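Local coordinates for flocculation protein FLO11 (Saccharomyces cerevisiae, PDB 4UYS) that mediates homotypic cell-cell adhesion in flocculation, lets yeast cells recognise kin, and supports substrate adhesion, invasive growth and biofilm formation, at residues A[124-129]-A[140-145]; A[40-45]-A[100-105]; A[11-16]-A[164-169]. All blocks are in the same frame, centred on the assembly; numbering follows the deposited sequence.

How the contacts relate
The three contacts lie in the Flo11 domain of this adhesin, each on a different antiparallel sheet. Contact 1 sits at one edge of the five-stranded sheet, where strand 143-147 is outermost; contact 2 joins the ends of strands 32-43 and 96-104, the two outer strands of a three-stranded sheet; contact 3 pairs strand 12-13 with strand 166-169. Along the chain, contact 3 encloses both others, contact 2 preceding contact 1. Contacts 2 and 3, centres about 15 Å apart, touch where W168 packs on V103 and A105. Contact 1 lies, centre to centre, about 30 Å from contact 2 and 29 Å from contact 3, across the chain's centre, and the touching sheets are consistent with one compact adhesion domain.

Contact 1 of 3, residues A[124-129]-A[140-145]; sequences EYLQGS and GTTSFD. With NA (sodium ion), chain E.
Two donors, one from the facing strand and one from the turn that follows E124's own strand, share a single carboxylate oxygen, E124 OE1. The S143 hydroxyl approaches its syn lone pair (S143 OG to E124 OE1, 2.7 Å) in one of the two conformers of S143. The anti lone pair takes Q127 NE2 at 2.9 Å from E124 OE1, with the acceptor 2° out of the Q127 amide plane. The other N-H of Q127 NE2 reaches Y125 O at 3.0 Å from above the carbonyl plane, so the amide ties the turn to the E124 carboxylate. A bend at chi2 (-61°) brings that carboxylate round to S143. With an alanine in place of E124, S143 OG and Q127 NE2 would probably lose their shared acceptor, and the Q127 amide would be freer to turn. E124 and S143 form an antiparallel non-hydrogen-bonded pair joining strand 120-125 to outermost strand 143-147 of the five-stranded sheet, and beyond it Y125 N donates to T142 O at 2.9 Å. T142 O lies in the plane of the Y125 ring, at its edge, while Y125 CE2 packs against F144 CE1 at 4.0 Å. D145 OD1 binds a sodium ion at 2.8 Å.

Contact 2 of 3, residues A[40-45]-A[100-105]; sequences SWVQDN and TFEVYA. With NA (sodium ion), chain C.
N45 O is approached by two hydrogens from the end of strand 96-104 and the residue after it. A105 N donates a hydrogen bond to N45 O at 3.0 Å with an N-H...O angle of 154°, arriving nearly along the C=O axis, and the CA-H of Y104 adds a weaker contact, Y104 CA lying 3.2 Å from N45 O. The same oxygen lies near the plane of the Y104 ring, at its edge. The direct hydrogen bonding between the segments thus runs through the backbone. Side chains meet further back along the strands, where the V42 and E102 side chains cross at about a right angle and V42 CG2 comes to 3.6 Å from E102 OE2. This brings a methyl group against a carboxylate oxygen. E102 gets there because its chain runs extended beyond CG, with chi2 178°, carrying the carboxylate out from its strand.

The turn that presents N45 is braced from its own side. W41 NE1 donates to D44 O at 2.8 Å; D44 O lies in the indole plane, whereas the N-H comes in from above the carbonyl plane. Over one face of the same indole, offset toward the rim, sits Q43 CA. In the same turn D44 OD2 binds a sodium ion at 2.8 Å. V42 and Q43 both face T46, a classic beta bulge just before the chain turns back. Strands 32-43 and 46-55 form an antiparallel hairpin whose turn holds D44 and N45. Strand 46-55 lies between 32-43 and 96-104, which are the outermost of the three, so the N45-A105 bond reaches past the start of the central strand.

Contact 3 of 3, residues A[11-16]-A[164-169]; sequences IVNGCP and PGFYWN
V12 and Y167 exchange two backbone hydrogen bonds: V12 N to Y167 O is 2.9 Å, and Y167 N to V12 O is also 2.9 Å. A third bond, nearly straight, from G14 N to G165 O (2.9 Å), extends the pairing one step past the strand. V12 O has a further neighbour, since the CA-H of F166 points at it with F166 CA 3.1 Å away.

Just after the strand the chain turns sharply. N13 CG stands anti to the backbone N (chi1 176°), which lets N13 OD1 reach forward to accept C15 N at 2.9 Å in the plane of the side-chain carbonyl, an Asx turn. The amide also rests on P164, whose ring carbons CB and CG contact N13 OD1 and ND2.

The two segments make an antiparallel pair between strand 12-13, an edge strand, and strand 166-169, the middle strand of a three-stranded sheet completed by 113-115. It brings together parts near the two ends of the chain, 148 residues apart, and the disulfide from C15 to C150 ties the 11-16 segment covalently to another part of the domain.

V12 and Y167 share one side of the sheet. V12 CG1 lies over one face of the Y167 ring, 3.9 Å from its centroid and 28° off the normal, a CH-pi contact. With chi1 at 55°, Y167 CG stands between the backbone N and the carbonyl carbon, which turns the ring in beneath V12 CG1, while Y167 also meets W115 edge-to-face. N13 and F166 share the other side. F166 CE2 packs on N13 CB, and I11 CG2 touches F166 CD2 at 4.0 Å. That phenylalanine also contacts D35 and V36 of strand 32-43.

Contact 1 of 3, residues A[124-129]-A[140-145]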
# COMPACT_ATOMS: atom_id res chain seq x y z
N GLU A 124 -0.88 4.20 13.26
CA GLU A 124 -0.91 4.84 14.57
C GLU A 124 -0.70 3.77 15.64
O GLU A 124 -1.63 3.02 15.98
CB GLU A 124 -2.25 5.58 14.77
CG GLU A 124 -2.52 6.66 13.71
CD GLU A 124 -1.55 7.82 13.59
OE1 GLU A 124 -0.73 8.00 14.50
OE2 GLU A 124 -1.51 8.55 12.56
N TYR A 125 0.53 3.71 16.16
CA TYR A 125 0.88 2.85 17.29
C TYR A 125 0.89 3.63 18.59
O TYR A 125 1.14 4.84 18.55
CB TYR A 125 2.25 2.25 17.06
CG TYR A 125 2.38 1.28 15.92
CD1 TYR A 125 2.02 -0.05 16.08
CD2 TYR A 125 2.92 1.65 14.70
CE1 TYR A 125 2.25 -0.98 15.08
CE2 TYR A 125 3.13 0.71 13.70
CZ TYR A 125 2.80 -0.60 13.88
OH TYR A 125 2.99 -1.55 12.91
N LEU A 126 0.66 2.94 19.70
CA LEU A 126 0.98 3.47 21.03
C LEU A 126 0.11 4.65 21.38
O LEU A 126 0.45 5.47 22.21
CB LEU A 126 2.48 3.87 21.12
CG LEU A 126 3.28 3.30 22.28
CD1 LEU A 126 3.21 1.78 22.31
CD2 LEU A 126 4.66 3.86 22.14
N GLN A 127 -1.07 4.73 20.80
CA GLN A 127 -2.05 5.76 21.12
C GLN A 127 -3.26 5.13 21.74
O GLN A 127 -3.41 3.90 21.77
CB GLN A 127 -2.40 6.57 19.88
CG GLN A 127 -1.18 7.33 19.43
CD GLN A 127 -1.21 7.70 17.97
OE1 GLN A 127 -2.03 8.50 17.53
NE2 GLN A 127 -0.30 7.10 17.21
N GLY A 128 -4.17 5.96 22.26
CA GLY A 128 -5.29 5.43 22.99
C GLY A 128 -4.81 4.44 24.05
O GLY A 128 -3.80 4.64 24.72
N SER A 129 -5.59 3.38 24.22
CA SER A 129 -5.25 2.38 25.22
C SER A 129 -3.95 1.64 24.93
O SER A 129 -3.37 1.06 25.86
CB SER A 129 -6.44 1.42 25.39
OG SER A 129 -6.73 0.78 24.16
N GLY A 140 10.88 2.66 16.81
CA GLY A 140 11.05 3.99 16.28
C GLY A 140 9.75 4.77 16.22
O GLY A 140 8.95 4.72 17.14
N THR A 141 9.61 5.57 15.19
CA THR A 141 8.47 6.45 15.04
C THR A 141 7.16 5.66 15.14
O THR A 141 7.02 4.60 14.53
CB THR A 141 8.58 7.14 13.68
OG1 THR A 141 9.80 7.88 13.68
CG2 THR A 141 7.44 8.07 13.38
N THR A 142 6.21 6.18 15.90
CA THR A 142 4.97 5.48 16.20
C THR A 142 3.79 5.91 15.38
O THR A 142 2.84 5.14 15.28
CB THR A 142 4.61 5.62 17.70
OG1 THR A 142 4.54 6.99 18.04
CG2 THR A 142 5.60 4.91 18.56
N SER A 143 3.86 7.10 14.77
CA SER A 143 2.74 7.71 14.03
C SER A 143 3.24 8.21 12.68
O SER A 143 3.96 9.22 12.64
CB SER A 143 2.22 8.89 14.84
OG SER A 143 1.33 9.63 14.05
N PHE A 144 2.89 7.52 11.60
CA PHE A 144 3.53 7.78 10.32
C PHE A 144 2.65 7.30 9.19
O PHE A 144 1.78 6.46 9.37
CB PHE A 144 4.93 7.16 10.22
CG PHE A 144 4.95 5.68 10.44
CD1 PHE A 144 5.11 5.12 11.71
CD2 PHE A 144 4.80 4.81 9.37
CE1 PHE A 144 5.10 3.75 11.90
CE2 PHE A 144 4.80 3.45 9.57
CZ PHE A 144 4.95 2.92 10.82
N ASP A 145 2.92 7.87 8.01
CA ASP A 145 2.29 7.45 6.76
C ASP A 145 3.40 6.97 5.85
O ASP A 145 4.48 7.56 5.78
CB ASP A 145 1.65 8.67 6.05
CG ASP A 145 0.49 9.28 6.79
OD1 ASP A 145 0.03 8.69 7.77
OD2 ASP A 145 0.04 10.35 6.31
NA NA E . 0.39 9.78 10.36
O HOH W 1 1.95 7.45 18.14
O HOH W 2 2.09 11.49 11.52
O HOH W 3 -1.28 12.00 9.87

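Contact 2 of 3, residues A[40-45]-A[100-105]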
# COMPACT_ATOMS: atom_id res chain seq x y z
N SER A 40 -7.49 -7.51 -10.47
CA SER A 40 -8.52 -7.93 -11.39
C SER A 40 -9.36 -6.72 -11.79
O SER A 40 -9.49 -5.76 -11.03
CB SER A 40 -9.38 -9.05 -10.83
OG SER A 40 -9.94 -8.70 -9.60
N TRP A 41 -9.86 -6.77 -13.01
CA TRP A 41 -10.72 -5.71 -13.52
C TRP A 41 -12.14 -5.97 -13.07
O TRP A 41 -12.68 -7.06 -13.29
CB TRP A 41 -10.60 -5.69 -15.04
CG TRP A 41 -11.44 -4.61 -15.67
CD1 TRP A 41 -11.46 -3.29 -15.35
CD2 TRP A 41 -12.40 -4.78 -16.72
NE1 TRP A 41 -12.34 -2.61 -16.16
CE2 TRP A 41 -12.92 -3.52 -17.00
CE3 TRP A 41 -12.83 -5.87 -17.48
CZ2 TRP A 41 -13.88 -3.33 -17.99
CZ3 TRP A 41 -13.81 -5.66 -18.46
CH2 TRP A 41 -14.28 -4.41 -18.70
N VAL A 42 -12.78 -4.97 -12.48
CA VAL A 42 -14.17 -5.09 -12.03
C VAL A 42 -15.11 -4.66 -13.16
O VAL A 42 -15.91 -5.44 -13.64
CB VAL A 42 -14.41 -4.27 -10.76
CG1 VAL A 42 -15.83 -4.42 -10.27
CG2 VAL A 42 -13.43 -4.70 -9.67
N GLN A 43 -14.99 -3.42 -13.57
CA GLN A 43 -15.80 -2.82 -14.63
C GLN A 43 -15.25 -1.42 -14.84
O GLN A 43 -14.57 -0.87 -13.97
CB GLN A 43 -17.27 -2.73 -14.22
CG GLN A 43 -17.49 -1.83 -12.99
CD GLN A 43 -18.89 -1.72 -12.51
OE1 GLN A 43 -19.79 -2.28 -13.10
NE2 GLN A 43 -19.09 -0.95 -11.45
N ASP A 44 -15.58 -0.81 -15.97
CA ASP A 44 -15.23 0.58 -16.20
C ASP A 44 -13.76 0.80 -15.98
O ASP A 44 -12.94 0.13 -16.61
CB ASP A 44 -16.13 1.48 -15.37
CG ASP A 44 -17.60 1.30 -15.69
OD1 ASP A 44 -17.99 0.74 -16.73
OD2 ASP A 44 -18.41 1.73 -14.88
N ASN A 45 -13.33 1.73 -15.11
CA ASN A 45 -11.94 1.92 -14.77
C ASN A 45 -11.61 1.43 -13.36
O ASN A 45 -10.57 1.81 -12.79
CB ASN A 45 -11.59 3.41 -14.81
CG ASN A 45 -11.80 3.99 -16.17
OD1 ASN A 45 -11.47 3.35 -17.15
ND2 ASN A 45 -12.36 5.21 -16.24
N THR A 100 -7.41 -5.78 0.55
CA THR A 100 -8.02 -5.82 -0.76
C THR A 100 -9.04 -4.70 -0.87
O THR A 100 -9.86 -4.53 0.03
CB THR A 100 -8.68 -7.20 -0.98
OG1 THR A 100 -7.67 -8.22 -0.97
CG2 THR A 100 -9.40 -7.27 -2.33
N PHE A 101 -8.94 -3.94 -1.95
CA PHE A 101 -9.78 -2.77 -2.13
C PHE A 101 -9.78 -2.39 -3.60
O PHE A 101 -9.04 -2.92 -4.40
CB PHE A 101 -9.28 -1.61 -1.21
CG PHE A 101 -7.88 -1.17 -1.45
CD1 PHE A 101 -6.81 -1.84 -0.86
CD2 PHE A 101 -7.59 -0.07 -2.24
CE1 PHE A 101 -5.52 -1.44 -1.06
CE2 PHE A 101 -6.30 0.32 -2.45
CZ PHE A 101 -5.27 -0.36 -1.87
N GLU A 102 -10.65 -1.44 -3.94
CA GLU A 102 -10.82 -0.99 -5.31
C GLU A 102 -10.14 0.35 -5.58
O GLU A 102 -10.12 1.24 -4.74
CB GLU A 102 -12.29 -0.92 -5.69
CG GLU A 102 -12.93 -2.28 -5.76
CD GLU A 102 -14.41 -2.24 -6.07
OE1 GLU A 102 -15.11 -1.29 -5.67
OE2 GLU A 102 -14.88 -3.17 -6.72
N VAL A 103 -9.61 0.48 -6.79
CA VAL A 103 -9.01 1.71 -7.27
C VAL A 103 -9.57 2.03 -8.65
O VAL A 103 -9.98 1.14 -9.39
CB VAL A 103 -7.47 1.63 -7.35
CG1 VAL A 103 -6.89 1.39 -5.96
CG2 VAL A 103 -6.99 0.57 -8.34
N TYR A 104 -9.54 3.30 -9.01
CA TYR A 104 -9.76 3.76 -10.36
C TYR A 104 -8.42 4.03 -11.00
O TYR A 104 -7.69 4.92 -10.55
CB TYR A 104 -10.59 5.05 -10.38
CG TYR A 104 -11.92 5.03 -9.69
CD1 TYR A 104 -12.78 3.95 -9.76
CD2 TYR A 104 -12.32 6.15 -8.97
CE1 TYR A 104 -14.00 3.97 -9.13
CE2 TYR A 104 -13.55 6.18 -8.34
CZ TYR A 104 -14.40 5.10 -8.43
OH TYR A 104 -15.62 5.14 -7.80
N ALA A 105 -8.07 3.26 -12.02
CA ALA A 105 -6.81 3.42 -12.71
C ALA A 105 -7.07 3.96 -14.10
O ALA A 105 -7.82 3.35 -14.86
CB ALA A 105 -6.03 2.10 -12.77
NA NA C . -17.55 3.19 -12.68

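Contact 3 of 3, residues A[11-16]-A[164-169]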
# COMPACT_ATOMS: atom_id res chain seq x y z
N ILE A 11 1.58 -8.01 -13.25
CA ILE A 11 1.58 -6.84 -12.39
C ILE A 11 3.01 -6.34 -12.37
O ILE A 11 3.92 -7.09 -12.00
CB ILE A 11 1.11 -7.22 -11.00
CG1 ILE A 11 -0.30 -7.78 -11.02
CG2 ILE A 11 1.19 -5.99 -10.09
CD1 ILE A 11 -0.66 -8.49 -9.73
N VAL A 12 3.27 -5.10 -12.78
CA VAL A 12 4.62 -4.64 -13.00
C VAL A 12 4.98 -3.60 -11.94
O VAL A 12 4.28 -2.59 -11.78
CB VAL A 12 4.78 -4.03 -14.41
CG1 VAL A 12 6.18 -3.50 -14.60
CG2 VAL A 12 4.38 -5.02 -15.49
N ASN A 13 6.09 -3.82 -11.23
CA ASN A 13 6.69 -2.82 -10.36
C ASN A 13 7.34 -1.80 -11.30
O ASN A 13 8.23 -2.17 -12.09
CB ASN A 13 7.72 -3.51 -9.47
CG ASN A 13 8.49 -2.56 -8.58
OD1 ASN A 13 8.80 -1.44 -8.96
ND2 ASN A 13 8.85 -3.04 -7.40
N GLY A 14 6.92 -0.55 -11.25
CA GLY A 14 7.35 0.43 -12.20
C GLY A 14 8.70 1.05 -11.95
O GLY A 14 9.16 1.83 -12.77
N CYS A 15 9.33 0.72 -10.83
CA CYS A 15 10.60 1.35 -10.46
C CYS A 15 11.37 0.51 -9.45
O CYS A 15 11.65 0.96 -8.34
CB CYS A 15 10.39 2.77 -9.92
SG CYS A 15 9.08 2.89 -8.68
N PRO A 16 11.71 -0.73 -9.83
CA PRO A 16 12.24 -1.67 -8.85
C PRO A 16 13.68 -1.41 -8.42
O PRO A 16 14.16 -2.07 -7.50
CB PRO A 16 12.16 -3.02 -9.59
CG PRO A 16 12.33 -2.62 -11.04
CD PRO A 16 11.59 -1.32 -11.17
N PRO A 164 7.11 1.05 -3.98
CA PRO A 164 7.02 1.28 -5.42
C PRO A 164 5.62 1.60 -5.90
O PRO A 164 4.61 1.22 -5.26
CB PRO A 164 7.55 -0.02 -6.02
CG PRO A 164 7.47 -1.04 -4.95
CD PRO A 164 7.53 -0.32 -3.65
N GLY A 165 5.57 2.25 -7.05
CA GLY A 165 4.33 2.26 -7.87
C GLY A 165 4.30 1.05 -8.80
O GLY A 165 5.30 0.35 -9.00
N PHE A 166 3.11 0.80 -9.34
CA PHE A 166 2.85 -0.37 -10.15
C PHE A 166 1.94 -0.01 -11.32
O PHE A 166 1.20 0.98 -11.27
CB PHE A 166 2.06 -1.42 -9.32
CG PHE A 166 2.92 -2.02 -8.21
CD1 PHE A 166 3.05 -1.41 -6.98
CD2 PHE A 166 3.56 -3.22 -8.40
CE1 PHE A 166 3.86 -1.95 -5.99
CE2 PHE A 166 4.37 -3.77 -7.41
CZ PHE A 166 4.48 -3.15 -6.20
N TYR A 167 2.02 -0.82 -12.35
CA TYR A 167 1.08 -0.73 -13.47
C TYR A 167 0.72 -2.13 -13.95
O TYR A 167 1.34 -3.14 -13.62
CB TYR A 167 1.61 0.16 -14.58
CG TYR A 167 2.96 -0.13 -15.20
CD1 TYR A 167 3.14 -1.11 -16.16
CD2 TYR A 167 4.07 0.65 -14.90
CE1 TYR A 167 4.34 -1.30 -16.79
CE2 TYR A 167 5.28 0.46 -15.52
CZ TYR A 167 5.40 -0.53 -16.46
OH TYR A 167 6.58 -0.77 -17.14
N TRP A 168 -0.36 -2.18 -14.75
CA TRP A 168 -0.90 -3.45 -15.22
C TRP A 168 -1.73 -3.20 -16.49
O TRP A 168 -1.92 -2.07 -16.91
CB TRP A 168 -1.75 -4.11 -14.14
CG TRP A 168 -2.84 -3.25 -13.57
CD1 TRP A 168 -4.03 -2.94 -14.15
CD2 TRP A 168 -2.83 -2.58 -12.32
NE1 TRP A 168 -4.77 -2.14 -13.33
CE2 TRP A 168 -4.06 -1.90 -12.19
CE3 TRP A 168 -1.93 -2.52 -11.24
CZ2 TRP A 168 -4.41 -1.20 -11.05
CZ3 TRP A 168 -2.30 -1.83 -10.11
CH2 TRP A 168 -3.54 -1.18 -10.03
N ASN A 169 -2.24 -4.26 -17.09
CA ASN A 169 -2.98 -4.11 -18.33
C ASN A 169 -4.35 -3.47 -18.15
O ASN A 169 -5.09 -3.85 -17.27
CB ASN A 169 -3.11 -5.43 -19.06
CG ASN A 169 -1.85 -5.83 -19.82
OD1 ASN A 169 -0.74 -5.49 -19.44
ND2 ASN A 169 -2.03 -6.55 -20.94